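Long-range contacts in phosphoglycerate dehydrogenase (Lactobacillus plantarum, PDB 3EVT), which probably catalyses the NAD-dependent oxidation of 3-phosphoglycerate to 3-phosphohydroxypyruvate: residues A[194-199]-A[222-227]; A[208-213]-A[231-236]; A[213-218]-A[243-248]; A[239-244]-A[268-273]. All coordinates share one frame; numbering follows the deposited sequence.

Contact 1. Residues A[194-199]-A[222-227]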
loop_
_atom_site.group_PDB
_atom_site.type_symbol
_atom_site.label_atom_id
_atom_site.label_comp_id
_atom_site.label_asym_id
_atom_site.label_seq_id
_atom_site.Cartn_x
_atom_site.Cartn_y
_atom_site.Cartn_z
ATOM N N PHE A 194 -0.171 -13.258 -8.405
ATOM C CA PHE A 194 1.151 -12.611 -8.627
ATOM C C PHE A 194 2.216 -13.494 -7.998
ATOM O O PHE A 194 2.051 -14.022 -6.865
ATOM C CB PHE A 194 1.211 -11.213 -7.947
ATOM C CG PHE A 194 0.094 -10.282 -8.365
ATOM C CD1 PHE A 194 0.284 -9.348 -9.398
ATOM C CD2 PHE A 194 -1.134 -10.351 -7.751
ATOM C CE1 PHE A 194 -0.713 -8.521 -9.786
ATOM C CE2 PHE A 194 -2.152 -9.508 -8.143
ATOM C CZ PHE A 194 -1.954 -8.608 -9.172
ATOM N N ILE A 195 3.279 -13.683 -8.752
ATOM C CA ILE A 195 4.426 -14.444 -8.293
ATOM C C ILE A 195 5.654 -13.536 -8.275
ATOM O O ILE A 195 6.017 -12.949 -9.268
ATOM C CB ILE A 195 4.713 -15.636 -9.208
ATOM C CG1 ILE A 195 3.494 -16.590 -9.225
ATOM C CG2 ILE A 195 6.040 -16.289 -8.801
ATOM C CD1 ILE A 195 3.511 -17.698 -10.313
ATOM N N VAL A 196 6.267 -13.425 -7.113
ATOM C CA VAL A 196 7.402 -12.582 -6.932
ATOM C C VAL A 196 8.625 -13.436 -6.601
ATOM O O VAL A 196 8.622 -14.206 -5.652
ATOM C CB VAL A 196 7.116 -11.474 -5.844
ATOM C CG1 VAL A 196 8.398 -10.636 -5.539
ATOM C CG2 VAL A 196 5.907 -10.529 -6.346
ATOM N N ASN A 197 9.670 -13.301 -7.411
ATOM C CA ASN A 197 10.951 -13.874 -7.044
ATOM C C ASN A 197 11.802 -12.882 -6.276
ATOM O O ASN A 197 12.135 -11.865 -6.813
ATOM C CB ASN A 197 11.767 -14.301 -8.255
ATOM C CG ASN A 197 13.104 -14.880 -7.824
ATOM O OD1 ASN A 197 13.126 -15.654 -6.880
ATOM N ND2 ASN A 197 14.211 -14.431 -8.411
ATOM N N ALA A 198 12.162 -13.204 -5.032
ATOM C CA ALA A 198 13.109 -12.411 -4.274
ATOM C C ALA A 198 14.235 -13.318 -3.735
ATOM O O ALA A 198 14.822 -13.045 -2.697
ATOM C CB ALA A 198 12.375 -11.693 -3.092
ATOM N N LEU A 199 14.528 -14.428 -4.398
ATOM C CA LEU A 199 15.571 -15.349 -3.905
ATOM C C LEU A 199 16.991 -14.926 -4.252
ATOM O O LEU A 199 17.225 -14.193 -5.243
ATOM C CB LEU A 199 15.379 -16.720 -4.510
ATOM C CG LEU A 199 14.106 -17.419 -4.122
ATOM C CD1 LEU A 199 13.827 -18.550 -5.143
ATOM C CD2 LEU A 199 14.205 -17.936 -2.712
ATOM N N MET A 222 0.813 -12.596 -12.854
ATOM C CA MET A 222 1.857 -11.682 -13.275
ATOM C C MET A 222 3.183 -12.136 -12.581
ATOM O O MET A 222 3.193 -12.484 -11.384
ATOM C CB MET A 222 1.445 -10.243 -12.893
ATOM C CG MET A 222 2.511 -9.143 -13.134
ATOM S SD MET A 222 1.991 -7.465 -12.678
ATOM C CE MET A 222 3.473 -6.645 -13.265
ATOM N N LEU A 223 4.287 -12.169 -13.328
ATOM C CA LEU A 223 5.549 -12.605 -12.743
ATOM C C LEU A 223 6.420 -11.403 -12.478
ATOM O O LEU A 223 6.561 -10.553 -13.365
ATOM C CB LEU A 223 6.300 -13.596 -13.647
ATOM C CG LEU A 223 7.712 -13.949 -13.113
ATOM C CD1 LEU A 223 7.617 -14.914 -11.900
ATOM C CD2 LEU A 223 8.510 -14.589 -14.223
ATOM N N ILE A 224 6.999 -11.314 -11.273
ATOM C CA ILE A 224 7.866 -10.186 -10.973
ATOM C C ILE A 224 9.197 -10.669 -10.469
ATOM O O ILE A 224 9.241 -11.434 -9.519
ATOM C CB ILE A 224 7.229 -9.219 -9.942
ATOM C CG1 ILE A 224 5.907 -8.639 -10.508
ATOM C CG2 ILE A 224 8.248 -8.088 -9.602
ATOM C CD1 ILE A 224 4.865 -8.470 -9.534
ATOM N N ASN A 225 10.290 -10.204 -11.067
ATOM C CA ASN A 225 11.622 -10.660 -10.640
ATOM C C ASN A 225 12.445 -9.546 -10.033
ATOM O O ASN A 225 12.873 -8.620 -10.713
ATOM C CB ASN A 225 12.436 -11.306 -11.795
ATOM C CG ASN A 225 13.652 -12.053 -11.273
ATOM O OD1 ASN A 225 13.836 -12.161 -10.054
ATOM N ND2 ASN A 225 14.474 -12.585 -12.173
ATOM N N ILE A 226 12.680 -9.636 -8.738
ATOM C CA ILE A 226 13.542 -8.684 -8.067
ATOM C C ILE A 226 14.603 -9.532 -7.363
ATOM O O ILE A 226 15.196 -9.112 -6.396
ATOM C CB ILE A 226 12.764 -7.831 -7.038
ATOM C CG1 ILE A 226 11.851 -8.722 -6.192
ATOM C CG2 ILE A 226 11.948 -6.722 -7.723
ATOM C CD1 ILE A 226 11.598 -8.199 -4.811
ATOM N N GLY A 227 14.815 -10.758 -7.836
ATOM C CA GLY A 227 15.853 -11.635 -7.271
ATOM C C GLY A 227 17.065 -11.371 -8.128
ATOM O O GLY A 227 17.597 -10.256 -8.087
#
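Asn197 and Asn225 meet through their amides at the C-terminal ends of two neighbouring parallel strands, ND2 of Asn197 giving a 2.8 Å hydrogen bond to OD1 of Asn225. Both side chains point the same way, with their amide planes 48° apart. OD1 of Asn225 is gripped twice: ND2 of Asn197 comes from one face of its plane, and the backbone N of Gly227 from the other at 2.8 Å, closing an Asx turn. A second Asx turn forms where OD1 of Asn197 accepts from Leu199 N. Without its carboxamide, as with a leucine here, OD1 of Asn225 would be gone, and ND2 of Asn197 and N of Gly227 would probably lose their shared acceptor. These strands, 194-197 and 222-225, are adjacent in the Rossmann-type sheet, the outer members of a beta-alpha-beta unit with helix 211-215 between. Backbone bonds keep them in step, from Ile195 N to Met222 O (2.9 Å) through to Ile226 N with Asn197 O (3.0 Å). On one side of the sheet, the extended Met222 chain brings SD to the edge of the Phe194 ring, 5.3 Å from its centroid, and Met106 of helix 93-110 packs on Phe194 and Ile224. On the other, CG2 of Ile195 touches CD1 of Leu223 at 3.7 Å.

Contact 2. Residues A[208-213]-A[231-236]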
loop_
_atom_site.group_PDB
_atom_site.type_symbol
_atom_site.label_atom_id
_atom_site.label_comp_id
_atom_site.label_asym_id
_atom_site.label_seq_id
_atom_site.Cartn_x
_atom_site.Cartn_y
_atom_site.Cartn_z
ATOM N N LEU A 208 14.805 -21.481 -12.218
ATOM C CA LEU A 208 13.696 -21.988 -11.414
ATOM C C LEU A 208 12.382 -21.537 -12.049
ATOM O O LEU A 208 11.417 -22.299 -12.155
ATOM C CB LEU A 208 13.815 -21.460 -9.977
ATOM C CG LEU A 208 12.609 -21.862 -9.138
ATOM C CD1 LEU A 208 12.431 -23.324 -9.305
ATOM C CD2 LEU A 208 12.774 -21.493 -7.691
ATOM N N PHE A 209 12.363 -20.293 -12.529
ATOM C CA PHE A 209 11.213 -19.777 -13.274
ATOM C C PHE A 209 11.305 -20.121 -14.757
ATOM O O PHE A 209 11.879 -19.409 -15.582
ATOM C CB PHE A 209 10.993 -18.286 -12.933
ATOM C CG PHE A 209 10.839 -18.073 -11.448
ATOM C CD1 PHE A 209 9.584 -18.146 -10.840
ATOM C CD2 PHE A 209 11.962 -17.890 -10.634
ATOM C CE1 PHE A 209 9.433 -18.016 -9.435
ATOM C CE2 PHE A 209 11.831 -17.774 -9.251
ATOM C CZ PHE A 209 10.542 -17.834 -8.640
ATOM N N SER A 210 10.720 -21.260 -15.091
ATOM C CA SER A 210 10.856 -21.781 -16.428
ATOM C C SER A 210 9.643 -22.643 -16.778
ATOM O O SER A 210 8.600 -22.588 -16.085
ATOM C CB SER A 210 12.166 -22.585 -16.518
ATOM O OG SER A 210 12.569 -22.762 -17.862
ATOM N N THR A 211 9.762 -23.427 -17.856
ATOM C CA THR A 211 8.604 -24.143 -18.414
ATOM C C THR A 211 7.772 -24.910 -17.399
ATOM O O THR A 211 6.550 -24.726 -17.355
ATOM C CB THR A 211 8.940 -25.044 -19.692
ATOM O OG1 THR A 211 9.010 -24.221 -20.863
ATOM C CG2 THR A 211 7.834 -26.067 -19.937
ATOM N N GLU A 212 8.383 -25.782 -16.592
ATOM C CA GLU A 212 7.564 -26.593 -15.677
ATOM C C GLU A 212 6.746 -25.720 -14.727
ATOM O O GLU A 212 5.518 -25.908 -14.596
ATOM C CB GLU A 212 8.429 -27.565 -14.873
ATOM N N LEU A 213 7.435 -24.776 -14.067
ATOM C CA LEU A 213 6.818 -23.821 -13.103
ATOM C C LEU A 213 5.646 -23.077 -13.719
ATOM O O LEU A 213 4.529 -23.125 -13.198
ATOM C CB LEU A 213 7.837 -22.809 -12.532
ATOM C CG LEU A 213 7.296 -21.881 -11.411
ATOM C CD1 LEU A 213 8.348 -21.398 -10.401
ATOM C CD2 LEU A 213 6.483 -20.681 -11.914
ATOM N N ALA A 231 17.429 -16.467 -12.500
ATOM C CA ALA A 231 16.388 -17.261 -11.865
ATOM C C ALA A 231 15.323 -17.577 -12.898
ATOM O O ALA A 231 14.608 -18.544 -12.775
ATOM C CB ALA A 231 15.771 -16.505 -10.672
ATOM N N VAL A 232 15.251 -16.725 -13.913
ATOM C CA VAL A 232 14.207 -16.729 -14.903
ATOM C C VAL A 232 14.755 -17.023 -16.299
ATOM O O VAL A 232 15.646 -16.350 -16.819
ATOM C CB VAL A 232 13.499 -15.340 -14.917
ATOM C CG1 VAL A 232 12.548 -15.182 -16.108
ATOM C CG2 VAL A 232 12.833 -15.056 -13.559
ATOM N N ASP A 233 14.184 -18.055 -16.899
ATOM C CA ASP A 233 14.481 -18.459 -18.250
ATOM C C ASP A 233 13.740 -17.520 -19.201
ATOM O O ASP A 233 12.493 -17.557 -19.328
ATOM C CB ASP A 233 14.037 -19.909 -18.394
ATOM C CG ASP A 233 14.348 -20.493 -19.760
ATOM O OD1 ASP A 233 14.336 -19.740 -20.751
ATOM O OD2 ASP A 233 14.542 -21.740 -19.833
ATOM N N THR A 234 14.508 -16.679 -19.874
ATOM C CA THR A 234 13.972 -15.611 -20.695
ATOM C C THR A 234 13.122 -16.184 -21.830
ATOM O O THR A 234 12.084 -15.632 -22.205
ATOM C CB THR A 234 15.133 -14.793 -21.318
ATOM O OG1 THR A 234 15.725 -13.935 -20.328
ATOM C CG2 THR A 234 14.610 -13.934 -22.408
ATOM N N THR A 235 13.565 -17.309 -22.370
ATOM C CA THR A 235 12.841 -17.937 -23.467
ATOM C C THR A 235 11.497 -18.522 -23.050
ATOM O O THR A 235 10.461 -18.206 -23.667
ATOM C CB THR A 235 13.714 -19.007 -24.160
ATOM O OG1 THR A 235 14.788 -18.318 -24.820
ATOM C CG2 THR A 235 12.894 -19.786 -25.186
ATOM N N ALA A 236 11.531 -19.326 -21.986
ATOM C CA ALA A 236 10.313 -19.876 -21.394
ATOM C C ALA A 236 9.319 -18.757 -21.050
ATOM O O ALA A 236 8.108 -18.869 -21.340
ATOM C CB ALA A 236 10.655 -20.682 -20.173
HETATM O O HOH W 1 7.364 -21.447 -20.907
#
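The Phe209 ring has Ala231 O at its edge, in the ring plane and 3.5 Å from CD2, while CG of its own neighbour Leu208 lies over one face, offset toward the rim. A further ring, that of Tyr143, meets it edge-to-face. CG2 of Val232 approaches obliquely and packs on Phe209 CB at 3.8 Å. This is the loop layer above the C-terminal ends of the Rossmann-type strands 194-197 and 222-225, where the lead-in to helix 211-215 runs beside the lead-in to helix 234-242. A single backbone bridge ties the two loops together: Phe209 N donates to Ala231 O, and Asp233 N returns a bond of 3.0 Å to Phe209 O. Ala231 O is thus both the acceptor for the backbone of Phe209 and the neighbour at the edge of its ring.

The residues after the bridged pair, Ser210 and Asp233, are the N-cap positions of the two helices. The Ser210 side chain makes no capping bond; its OG, anti to the backbone N (chi1 -162°), donates to OD2 of Asp233 on the other segment from above the carboxylate plane. The other oxygen of that carboxylate caps the second helix, accepting from Ala236 N at 3.1 Å and, weakly, from Thr235 N. Farther out, a water donates to Ala236 O at 2.7 Å and lies 3.2 Å from OG1 of Thr211.

Contact 3. Residues A[213-218]-A[243-248]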
loop_
_atom_site.group_PDB
_atom_site.type_symbol
_atom_site.label_atom_id
_atom_site.label_comp_id
_atom_site.label_asym_id
_atom_site.label_seq_id
_atom_site.Cartn_x
_atom_site.Cartn_y
_atom_site.Cartn_z
ATOM N N LEU A 213 7.435 -24.776 -14.067
ATOM C CA LEU A 213 6.818 -23.821 -13.103
ATOM C C LEU A 213 5.646 -23.077 -13.719
ATOM O O LEU A 213 4.529 -23.125 -13.198
ATOM C CB LEU A 213 7.837 -22.809 -12.532
ATOM C CG LEU A 213 7.296 -21.881 -11.411
ATOM C CD1 LEU A 213 8.348 -21.398 -10.401
ATOM C CD2 LEU A 213 6.483 -20.681 -11.914
ATOM N N PHE A 214 5.903 -22.459 -14.869
ATOM C CA PHE A 214 4.907 -21.689 -15.569
ATOM C C PHE A 214 3.691 -22.536 -15.892
ATOM O O PHE A 214 2.571 -22.064 -15.792
ATOM C CB PHE A 214 5.491 -21.051 -16.844
ATOM C CG PHE A 214 6.562 -20.032 -16.576
ATOM C CD1 PHE A 214 6.547 -19.282 -15.401
ATOM C CD2 PHE A 214 7.597 -19.826 -17.491
ATOM C CE1 PHE A 214 7.529 -18.348 -15.145
ATOM C CE2 PHE A 214 8.609 -18.886 -17.242
ATOM C CZ PHE A 214 8.576 -18.145 -16.059
ATOM N N GLN A 215 3.911 -23.783 -16.283
ATOM C CA GLN A 215 2.811 -24.695 -16.620
ATOM C C GLN A 215 1.921 -25.066 -15.433
ATOM O O GLN A 215 0.796 -25.454 -15.643
ATOM C CB GLN A 215 3.362 -25.994 -17.262
ATOM C CG GLN A 215 3.030 -26.138 -18.762
ATOM C CD GLN A 215 4.074 -26.943 -19.555
ATOM O OE1 GLN A 215 4.453 -28.069 -19.167
ATOM N NE2 GLN A 215 4.543 -26.366 -20.676
ATOM N N GLN A 216 2.425 -24.984 -14.200
ATOM C CA GLN A 216 1.617 -25.265 -13.019
ATOM C C GLN A 216 0.650 -24.130 -12.599
ATOM O O GLN A 216 -0.128 -24.318 -11.667
ATOM C CB GLN A 216 2.505 -25.609 -11.815
ATOM C CG GLN A 216 3.305 -26.887 -11.950
ATOM C CD GLN A 216 4.364 -26.978 -10.867
ATOM O OE1 GLN A 216 4.162 -27.601 -9.821
ATOM N NE2 GLN A 216 5.480 -26.331 -11.090
ATOM N N THR A 217 0.688 -22.980 -13.279
ATOM C CA THR A 217 -0.116 -21.827 -12.872
ATOM C C THR A 217 -1.462 -21.961 -13.535
ATOM O O THR A 217 -1.525 -22.408 -14.681
ATOM C CB THR A 217 0.492 -20.438 -13.290
ATOM O OG1 THR A 217 0.431 -20.253 -14.717
ATOM C CG2 THR A 217 1.895 -20.248 -12.799
ATOM N N LYS A 218 -2.519 -21.525 -12.869
ATOM C CA LYS A 218 -3.825 -21.554 -13.508
ATOM C C LYS A 218 -4.583 -20.194 -13.562
ATOM O O LYS A 218 -5.632 -20.095 -14.191
ATOM C CB LYS A 218 -4.659 -22.649 -12.833
ATOM C CG LYS A 218 -3.892 -23.955 -12.653
ATOM C CD LYS A 218 -4.214 -24.958 -13.775
ATOM C CE LYS A 218 -3.283 -26.218 -13.734
ATOM N NZ LYS A 218 -2.034 -26.055 -14.594
ATOM N N HIS A 243 1.585 -17.938 -24.799
ATOM C CA HIS A 243 0.442 -18.855 -24.609
ATOM C C HIS A 243 -0.464 -18.506 -23.419
ATOM O O HIS A 243 -1.170 -19.378 -22.907
ATOM C CB HIS A 243 0.946 -20.292 -24.450
ATOM C CG HIS A 243 1.850 -20.733 -25.559
ATOM N ND1 HIS A 243 2.833 -21.686 -25.390
ATOM C CD2 HIS A 243 1.937 -20.327 -26.851
ATOM C CE1 HIS A 243 3.478 -21.861 -26.531
ATOM N NE2 HIS A 243 2.961 -21.043 -27.433
ATOM N N HIS A 244 -0.405 -17.252 -22.957
ATOM C CA HIS A 244 -1.225 -16.772 -21.865
ATOM C C HIS A 244 -1.185 -17.656 -20.660
ATOM O O HIS A 244 -2.217 -17.826 -20.010
ATOM C CB HIS A 244 -2.665 -16.679 -22.321
ATOM C CG HIS A 244 -2.807 -16.015 -23.647
ATOM N ND1 HIS A 244 -2.567 -14.671 -23.824
ATOM C CD2 HIS A 244 -3.107 -16.510 -24.872
ATOM C CE1 HIS A 244 -2.738 -14.356 -25.098
ATOM N NE2 HIS A 244 -3.053 -15.457 -25.759
ATOM N N GLN A 245 -0.035 -18.253 -20.369
ATOM C CA GLN A 245 0.143 -18.944 -19.102
ATOM C C GLN A 245 0.436 -17.878 -18.036
ATOM O O GLN A 245 0.262 -18.106 -16.833
ATOM C CB GLN A 245 1.302 -19.949 -19.191
ATOM C CG GLN A 245 0.888 -21.388 -19.462
ATOM C CD GLN A 245 2.040 -22.277 -20.024
ATOM O OE1 GLN A 245 3.027 -21.780 -20.607
ATOM N NE2 GLN A 245 1.902 -23.604 -19.850
ATOM N N LEU A 246 0.912 -16.725 -18.505
ATOM C CA LEU A 246 1.233 -15.561 -17.659
ATOM C C LEU A 246 0.555 -14.358 -18.305
ATOM O O LEU A 246 0.528 -14.257 -19.533
ATOM C CB LEU A 246 2.744 -15.305 -17.632
ATOM C CG LEU A 246 3.703 -16.277 -16.935
ATOM C CD1 LEU A 246 5.101 -15.680 -16.819
ATOM C CD2 LEU A 246 3.200 -16.655 -15.555
ATOM N N SER A 247 0.056 -13.418 -17.500
ATOM C CA SER A 247 -0.538 -12.199 -18.092
ATOM C C SER A 247 0.486 -11.085 -18.378
ATOM O O SER A 247 0.304 -10.319 -19.320
ATOM C CB SER A 247 -1.662 -11.630 -17.225
ATOM O OG SER A 247 -1.297 -11.578 -15.852
ATOM N N MET A 248 1.559 -10.999 -17.584
ATOM C CA MET A 248 2.437 -9.814 -17.585
ATOM C C MET A 248 3.695 -10.199 -16.806
ATOM O O MET A 248 3.646 -11.110 -15.957
ATOM C CB MET A 248 1.777 -8.618 -16.846
ATOM C CG MET A 248 0.681 -7.874 -17.574
ATOM S SD MET A 248 1.098 -6.805 -19.002
ATOM C CE MET A 248 2.488 -6.042 -18.238
HETATM O O HOH W 2 -1.791 -19.756 -15.763
#
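Gln245 O accepts a 2.8 Å hydrogen bond from a water that also donates, weakly, to Thr217 O, so that one solvent molecule links the turn after helix 211-215 to the loop leaving helix 234-242. The hydroxyl of Thr217 reaches into the same group: OG1 sits between the backbone N and the carbonyl carbon (chi1 69°), which places it 3.0 Å from Gln245 O and equally near Phe214 O.

Beside this polar cluster the Gln245 side chain runs out along the end of the first helix. Its CG passes 4.1 Å from Phe214 O, and its chain crosses that of Gln215 obliquely, the two amide planes 33° apart. With an alanine here in place of Gln245 the chain beyond CB is gone, which would probably open a gap beside Gln215 and Phe214 O.

On the inner side the contact turns apolar. CD1 of Leu246 sits over one face of the Phe214 ring, offset toward its rim, in a CH-pi contact 4.2 Å from the centroid. Both side chains also pack on Leu223 of strand 222-225, and Phe214 touches Ala240 of helix 234-242. The loop itself begins with a Schellman motif, in which His244, at positive phi, is the C-prime residue; this ends helix 234-242 and starts the return to strand 248-251, the alpha-to-beta half of a beta-alpha-beta unit in the Rossmann-type sheet.

Contact 4. Residues A[239-244]-A[268-273]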
loop_
_atom_site.group_PDB
_atom_site.type_symbol
_atom_site.label_atom_id
_atom_site.label_comp_id
_atom_site.label_asym_id
_atom_site.label_seq_id
_atom_site.Cartn_x
_atom_site.Cartn_y
_atom_site.Cartn_z
ATOM N N THR A 239 7.606 -17.417 -24.105
ATOM C CA THR A 239 6.622 -18.382 -24.573
ATOM C C THR A 239 5.412 -18.577 -23.617
ATOM O O THR A 239 4.265 -18.691 -24.080
ATOM C CB THR A 239 7.287 -19.697 -25.181
ATOM O OG1 THR A 239 7.821 -20.502 -24.154
ATOM C CG2 THR A 239 8.463 -19.338 -26.116
ATOM N N ALA A 240 5.642 -18.507 -22.303
ATOM C CA ALA A 240 4.524 -18.508 -21.316
ATOM C C ALA A 240 3.569 -17.324 -21.499
ATOM O O ALA A 240 2.359 -17.468 -21.317
ATOM C CB ALA A 240 5.037 -18.504 -19.912
ATOM N N LEU A 241 4.122 -16.158 -21.822
ATOM C CA LEU A 241 3.329 -14.985 -22.165
ATOM C C LEU A 241 2.668 -15.152 -23.505
ATOM O O LEU A 241 1.526 -14.770 -23.697
ATOM C CB LEU A 241 4.213 -13.739 -22.176
ATOM C CG LEU A 241 4.763 -13.334 -20.793
ATOM C CD1 LEU A 241 6.018 -12.439 -20.902
ATOM C CD2 LEU A 241 3.642 -12.689 -19.907
ATOM N N ASP A 242 3.371 -15.751 -24.440
ATOM C CA ASP A 242 2.757 -16.016 -25.734
ATOM C C ASP A 242 1.509 -16.883 -25.613
ATOM O O ASP A 242 0.491 -16.583 -26.240
ATOM C CB ASP A 242 3.764 -16.625 -26.716
ATOM C CG ASP A 242 4.667 -15.582 -27.303
ATOM O OD1 ASP A 242 4.341 -14.382 -27.184
ATOM O OD2 ASP A 242 5.704 -15.957 -27.867
ATOM N N HIS A 243 1.585 -17.938 -24.799
ATOM C CA HIS A 243 0.442 -18.855 -24.609
ATOM C C HIS A 243 -0.464 -18.506 -23.419
ATOM O O HIS A 243 -1.170 -19.378 -22.907
ATOM C CB HIS A 243 0.946 -20.292 -24.450
ATOM C CG HIS A 243 1.850 -20.733 -25.559
ATOM N ND1 HIS A 243 2.833 -21.686 -25.390
ATOM C CD2 HIS A 243 1.937 -20.327 -26.851
ATOM C CE1 HIS A 243 3.478 -21.861 -26.531
ATOM N NE2 HIS A 243 2.961 -21.043 -27.433
ATOM N N HIS A 244 -0.405 -17.252 -22.957
ATOM C CA HIS A 244 -1.225 -16.772 -21.865
ATOM C C HIS A 244 -1.185 -17.656 -20.660
ATOM O O HIS A 244 -2.217 -17.826 -20.010
ATOM C CB HIS A 244 -2.665 -16.679 -22.321
ATOM C CG HIS A 244 -2.807 -16.015 -23.647
ATOM N ND1 HIS A 244 -2.567 -14.671 -23.824
ATOM C CD2 HIS A 244 -3.107 -16.510 -24.872
ATOM C CE1 HIS A 244 -2.738 -14.356 -25.098
ATOM N NE2 HIS A 244 -3.053 -15.457 -25.759
ATOM N N ARG A 268 8.433 -6.052 -26.150
ATOM C CA ARG A 268 7.109 -6.507 -25.690
ATOM C C ARG A 268 6.341 -5.383 -24.938
ATOM O O ARG A 268 6.956 -4.556 -24.233
ATOM C CB ARG A 268 7.248 -7.727 -24.801
ATOM C CG ARG A 268 8.416 -8.696 -25.179
ATOM C CD ARG A 268 7.962 -10.090 -25.618
ATOM N NE ARG A 268 6.668 -10.555 -25.091
ATOM C CZ ARG A 268 6.065 -11.691 -25.483
ATOM N NH1 ARG A 268 4.883 -12.050 -24.983
ATOM N NH2 ARG A 268 6.651 -12.491 -26.371
ATOM N N ASP A 269 5.015 -5.343 -25.117
ATOM C CA ASP A 269 4.138 -4.493 -24.309
ATOM C C ASP A 269 3.708 -5.152 -22.989
ATOM O O ASP A 269 3.019 -4.540 -22.194
ATOM C CB ASP A 269 2.899 -4.093 -25.113
ATOM C CG ASP A 269 3.212 -3.027 -26.158
ATOM O OD1 ASP A 269 4.324 -2.440 -26.118
ATOM O OD2 ASP A 269 2.338 -2.743 -27.005
ATOM N N ASP A 270 4.126 -6.386 -22.765
ATOM C CA ASP A 270 3.657 -7.147 -21.619
ATOM C C ASP A 270 4.805 -7.491 -20.666
ATOM O O ASP A 270 4.649 -8.346 -19.785
ATOM C CB ASP A 270 2.922 -8.432 -22.058
ATOM C CG ASP A 270 3.813 -9.386 -22.843
ATOM O OD1 ASP A 270 4.986 -9.052 -23.076
ATOM O OD2 ASP A 270 3.328 -10.461 -23.260
ATOM N N VAL A 271 5.951 -6.830 -20.862
ATOM C CA VAL A 271 7.067 -6.998 -19.936
ATOM C C VAL A 271 7.569 -5.610 -19.582
ATOM O O VAL A 271 7.803 -4.794 -20.490
ATOM C CB VAL A 271 8.207 -7.876 -20.522
ATOM C CG1 VAL A 271 9.345 -8.054 -19.520
ATOM C CG2 VAL A 271 7.682 -9.215 -20.929
ATOM N N LEU A 272 7.683 -5.308 -18.289
ATOM C CA LEU A 272 8.136 -3.971 -17.895
ATOM C C LEU A 272 9.538 -4.106 -17.409
ATOM O O LEU A 272 9.742 -4.672 -16.360
ATOM C CB LEU A 272 7.302 -3.403 -16.729
ATOM C CG LEU A 272 5.764 -3.491 -16.757
ATOM C CD1 LEU A 272 5.053 -2.863 -15.513
ATOM C CD2 LEU A 272 5.244 -2.911 -18.026
ATOM N N ILE A 273 10.502 -3.577 -18.147
ATOM C CA ILE A 273 11.897 -3.717 -17.784
ATOM C C ILE A 273 12.270 -2.499 -16.961
ATOM O O ILE A 273 12.060 -1.358 -17.406
ATOM C CB ILE A 273 12.835 -3.747 -19.079
ATOM C CG1 ILE A 273 12.356 -4.788 -20.068
ATOM C CG2 ILE A 273 14.306 -4.036 -18.694
ATOM C CD1 ILE A 273 12.517 -6.237 -19.559
#
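Segment 239-244 ends a helix and segment 268-273 leads into a strand, with 7.9 Å between their nearest CA atoms, those of Leu241 and Asp270; the contacts between them are made by side chains. In the Rossmann-type domain this joins helix 234-242 to strand 271-273, one of the two edge strands of the sheet within the chain. Arg268 is at the centre of a salt-bridge network. Its chain bends at chi2 and chi3 (-116° and -26°), bringing the guanidinium between Asp270 of its own loop and Asp242 of the helix. Asp270 takes it side-on: NE bonds to OD1 at 3.0 Å and NH1 to OD2 at 2.8 Å. Both carboxylate oxygens use their syn lone pairs, and both bonds are nearly straight, a pairing likely to fix the rotation of the guanidinium. From the helix, Asp242 meets the end formed by NH1 and NH2 with a single oxygen, OD1, approached by both nitrogens from the same face of its carboxylate plane.

Beneath the charges Leu241 fills the inner side, its CB near Arg268 NH1. Gln120 of the second subunit hydrogen-bonds to the backbone of Val271 and Ile273, placing this strand at the dimer interface. Deeper still, CD1 of Leu241 meets CG2 of Val271 at 3.6 Å.

How the contacts relate
The four contacts follow the chain through successive units of one Rossmann-type sheet. Contact 1 pairs two central strands; contact 2, centred 12 Å away, lies over their C-terminal ends, with Phe209 against Asn197 and Val232 against Asn225. Contact 3 shares helix 211-215 with contact 2, and the Phe214 ring reaches both: its CZ is 3.6 Å from Phe209 O. Contacts 3 and 4 have centres 10 Å apart and share the end of helix 234-242, where Ala240 O probably accepts from Gln245 N at 2.7 Å. Leu199 of contact 1 touches the glycine-rich GxGxxG-like turn, consistent with proximity to a dinucleotide site, whereas contact 4 faces the second subunit.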